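Local coordinates for 2-hydroxyisobutyryl-CoA synthetase (Aquincola tertiaricarbonis, PDB 6HE2), which belongs to the ANL superfamily of AMP-binding enzymes, with a large N-terminal part and a smaller C-terminal domain, at residues A[51-56]-A[328-333]. Residues are numbered along the deposited sequence; the frame is centred on the assembly and turned at random.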
ATOM      1  N   LEU A  51       8.497  32.352   8.036  1.00 34.59           N
ATOM      2  CA  LEU A  51       8.530  33.433   7.040  1.00 35.51           C
ATOM      3  C   LEU A  51       9.716  33.306   6.064  1.00 39.71           C
ATOM      4  O   LEU A  51       9.513  33.401   4.851  1.00 39.62           O
ATOM      5  CB  LEU A  51       8.483  34.816   7.700  1.00 36.32           C
ATOM      6  CG  LEU A  51       8.586  36.017   6.769  1.00 41.02           C
ATOM      7  CD1 LEU A  51       7.427  36.051   5.784  1.00 40.45           C
ATOM      8  CD2 LEU A  51       8.682  37.309   7.568  1.00 44.81           C
ATOM      9  N   GLY A  52      10.910  33.047   6.603  1.00 36.15           N
ATOM     10  CA  GLY A  52      12.122  32.809   5.825  1.00 35.06           C
ATOM     11  C   GLY A  52      11.967  31.608   4.910  1.00 37.25           C
ATOM     12  O   GLY A  52      12.389  31.652   3.751  1.00 37.25           O
ATOM     13  N   ARG A  53      11.336  30.528   5.419  1.00 32.38           N
ATOM     14  CA  ARG A  53      11.074  29.312   4.630  1.00 30.80           C
ATOM     15  C   ARG A  53      10.064  29.579   3.499  1.00 33.62           C
ATOM     16  O   ARG A  53      10.292  29.135   2.387  1.00 35.26           O
ATOM     17  CB  ARG A  53      10.596  28.146   5.522  1.00 28.54           C
ATOM     18  CG  ARG A  53      10.321  26.856   4.749  1.00 34.34           C
ATOM     19  CD  ARG A  53      11.526  26.359   3.963  1.00 35.49           C
ATOM     20  NE  ARG A  53      12.693  26.189   4.827  1.00 40.00           N
ATOM     21  CZ  ARG A  53      12.924  25.115   5.569  1.00 45.30           C
ATOM     22  NH1 ARG A  53      14.004  25.052   6.329  1.00 31.45           N
ATOM     23  NH2 ARG A  53      12.086  24.087   5.543  1.00 35.35           N
ATOM     24  N   LEU A  54       8.999  30.346   3.770  1.00 29.06           N
ATOM     25  CA  LEU A  54       7.982  30.719   2.780  1.00 29.00           C
ATOM     26  C   LEU A  54       8.597  31.510   1.645  1.00 33.36           C
ATOM     27  O   LEU A  54       8.180  31.356   0.512  1.00 32.86           O
ATOM     28  CB  LEU A  54       6.818  31.518   3.420  1.00 28.75           C
ATOM     29  CG  LEU A  54       5.901  30.759   4.375  1.00 31.44           C
ATOM     30  CD1 LEU A  54       4.979  31.717   5.111  1.00 31.86           C
ATOM     31  CD2 LEU A  54       5.080  29.727   3.643  1.00 28.58           C
ATOM     32  N   GLN A  55       9.582  32.354   1.958  1.00 32.58           N
ATOM     33  CA  GLN A  55      10.355  33.132   0.992  1.00 33.43           C
ATOM     34  C   GLN A  55      11.157  32.158   0.116  1.00 36.29           C
ATOM     35  O   GLN A  55      11.143  32.312  -1.108  1.00 36.44           O
ATOM     36  CB  GLN A  55      11.286  34.135   1.712  1.00 35.19           C
ATOM     37  CG  GLN A  55      10.537  35.289   2.383  1.00 42.01           C
ATOM     38  CD  GLN A  55      11.361  36.085   3.378  1.00 50.24           C
ATOM     39  OE1 GLN A  55      12.396  35.637   3.896  1.00 38.90           O
ATOM     40  NE2 GLN A  55      10.866  37.260   3.737  1.00 44.86           N
ATOM     41  N   GLN A  56      11.820  31.137   0.732  1.00 31.69           N
ATOM     42  CA  GLN A  56      12.590  30.121  -0.009  1.00 31.23           C
ATOM     43  C   GLN A  56      11.674  29.312  -0.927  1.00 32.86           C
ATOM     44  O   GLN A  56      11.990  29.156  -2.097  1.00 31.59           O
ATOM     45  CB  GLN A  56      13.319  29.138   0.935  1.00 32.35           C
ATOM     46  CG  GLN A  56      14.451  29.710   1.769  1.00 38.70           C
ATOM     47  CD  GLN A  56      15.036  28.621   2.625  1.00 53.52           C
ATOM     48  OE1 GLN A  56      14.498  28.280   3.686  1.00 49.38           O
ATOM     49  NE2 GLN A  56      16.116  28.009   2.146  1.00 43.10           N
ATOM     50  N   THR A 328       0.271  25.403   3.347  1.00 28.13           N
ATOM     51  CA  THR A 328       1.488  25.587   2.549  1.00 27.65           C
ATOM     52  C   THR A 328       2.554  24.579   2.972  1.00 32.00           C
ATOM     53  O   THR A 328       2.913  24.513   4.158  1.00 31.12           O
ATOM     54  CB  THR A 328       2.037  27.018   2.669  1.00 29.73           C
ATOM     55  OG1 THR A 328       1.042  27.935   2.257  1.00 32.13           O
ATOM     56  CG2 THR A 328       3.265  27.242   1.796  1.00 31.81           C
ATOM     57  N   HIS A 329       3.093  23.827   1.984  1.00 27.75           N
ATOM     58  CA  HIS A 329       4.202  22.910   2.212  1.00 26.07           C
ATOM     59  C   HIS A 329       5.458  23.736   2.483  1.00 29.24           C
ATOM     60  O   HIS A 329       5.754  24.697   1.745  1.00 29.48           O
ATOM     61  CB  HIS A 329       4.466  22.036   0.980  1.00 26.43           C
ATOM     62  CG  HIS A 329       3.564  20.853   0.835  1.00 29.44           C
ATOM     63  ND1 HIS A 329       2.760  20.690  -0.294  1.00 30.57           N
ATOM     64  CD2 HIS A 329       3.381  19.797   1.663  1.00 30.14           C
ATOM     65  CE1 HIS A 329       2.120  19.552  -0.106  1.00 29.07           C
ATOM     66  NE2 HIS A 329       2.444  18.989   1.066  1.00 29.26           N
ATOM     67  N   LEU A 330       6.210  23.338   3.526  1.00 25.13           N
ATOM     68  CA  LEU A 330       7.488  23.945   3.900  1.00 25.00           C
ATOM     69  C   LEU A 330       8.705  23.013   3.567  1.00 29.35           C
ATOM     70  O   LEU A 330       9.844  23.466   3.614  1.00 30.53           O
ATOM     71  CB  LEU A 330       7.482  24.274   5.412  1.00 25.09           C
ATOM     72  CG  LEU A 330       6.445  25.290   5.967  1.00 29.25           C
ATOM     73  CD1 LEU A 330       6.841  25.724   7.357  1.00 30.44           C
ATOM     74  CD2 LEU A 330       6.339  26.533   5.117  1.00 27.52           C
ATOM     75  N   GLU A 331       8.464  21.706   3.307  1.00 24.89           N
ATOM     76  CA  GLU A 331       9.520  20.714   3.068  1.00 24.19           C
ATOM     77  C   GLU A 331       9.215  19.776   1.903  1.00 27.85           C
ATOM     78  O   GLU A 331       9.428  18.563   2.013  1.00 26.89           O
ATOM     79  CB  GLU A 331       9.828  19.910   4.353  1.00 25.36           C
ATOM     80  CG  GLU A 331      10.139  20.740   5.590  1.00 27.44           C
ATOM     81  CD  GLU A 331      10.577  19.945   6.799  1.00 37.88           C
ATOM     82  OE1 GLU A 331      10.198  18.758   6.910  1.00 31.13           O
ATOM     83  OE2 GLU A 331      11.309  20.513   7.639  1.00 32.50           O
ATOM     84  N   ARG A 332       8.720  20.338   0.778  1.00 26.02           N
ATOM     85  CA  ARG A 332       8.424  19.572  -0.438  1.00 26.04           C
ATOM     86  C   ARG A 332       8.959  20.250  -1.682  1.00 31.69           C
ATOM     87  O   ARG A 332       8.783  21.457  -1.852  1.00 32.01           O
ATOM     88  CB  ARG A 332       6.917  19.233  -0.578  1.00 24.55           C
ATOM     89  CG  ARG A 332       6.533  18.028   0.275  1.00 28.25           C
ATOM     90  CD  ARG A 332       5.231  17.370  -0.123  1.00 31.57           C
ATOM     91  NE  ARG A 332       5.269  16.762  -1.452  1.00 34.72           N
ATOM     92  CZ  ARG A 332       4.264  16.085  -1.990  1.00 38.30           C
ATOM     93  NH1 ARG A 332       3.129  15.922  -1.319  1.00 27.17           N
ATOM     94  NH2 ARG A 332       4.378  15.577  -3.208  1.00 28.59           N
ATOM     95  N   THR A 333       9.609  19.470  -2.556  1.00 29.74           N
ATOM     96  CA  THR A 333      10.169  19.964  -3.821  1.00 30.11           C
ATOM     97  C   THR A 333       9.343  19.475  -5.019  1.00 34.19           C
ATOM     98  O   THR A 333       9.476  20.033  -6.099  1.00 34.64           O
ATOM     99  CB  THR A 333      11.640  19.569  -3.961  1.00 35.98           C
ATOM    100  OG1 THR A 333      11.749  18.150  -3.852  1.00 34.95           O
ATOM    101  CG2 THR A 333      12.544  20.278  -2.943  1.00 33.51           C
TER
HETATM  102  O   HOH W   1      13.463  22.047   6.866  1.00 33.75           O
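Arg-53 and Leu-330 bring the two backbones nearest each other, with 6.5 Å between their CA atoms, where helix segment 51-56 faces the strand end and loop of 328-333. The Arg-53 chain leaves the helix with CG anti to the backbone N (chi1 -180°), then bends at chi2 and chi3, which carries CG and CD past Leu-330 O, with CD 3.4 Å from it. Its NH2 donates to Leu-330 O at 3.0 Å; the oxygen lies near the guanidinium plane, whereas the donor sits above the carbonyl plane. Arg-53 NE donates to Gln-56 OE1 at 3.0 Å; these bonds, with a water and a cation-pi contact to Trp-15, would limit the rotation of the guanidinium. The water accepts from Arg-53 NH2 and donates to Glu-331 OE2, bridging nearly coplanar groups. Glu-331 OE2 also forms a salt bridge with Arg-38, and OE1 is hydrogen-bonded to Tyr-21 OH, which probably helps stabilise the negative charge. Beside these polar groups, Leu-54 CD2 packs against Thr-328 CG2 at 3.6 Å and Leu-330 CD2 at 3.7 Å. The buried contact joins helix 43-64 to the end of strand 322-329 in the antiparallel sheet, with Phe-88 of helix 85-91 and Tyr-305 of strand 304-310 extending its apolar side.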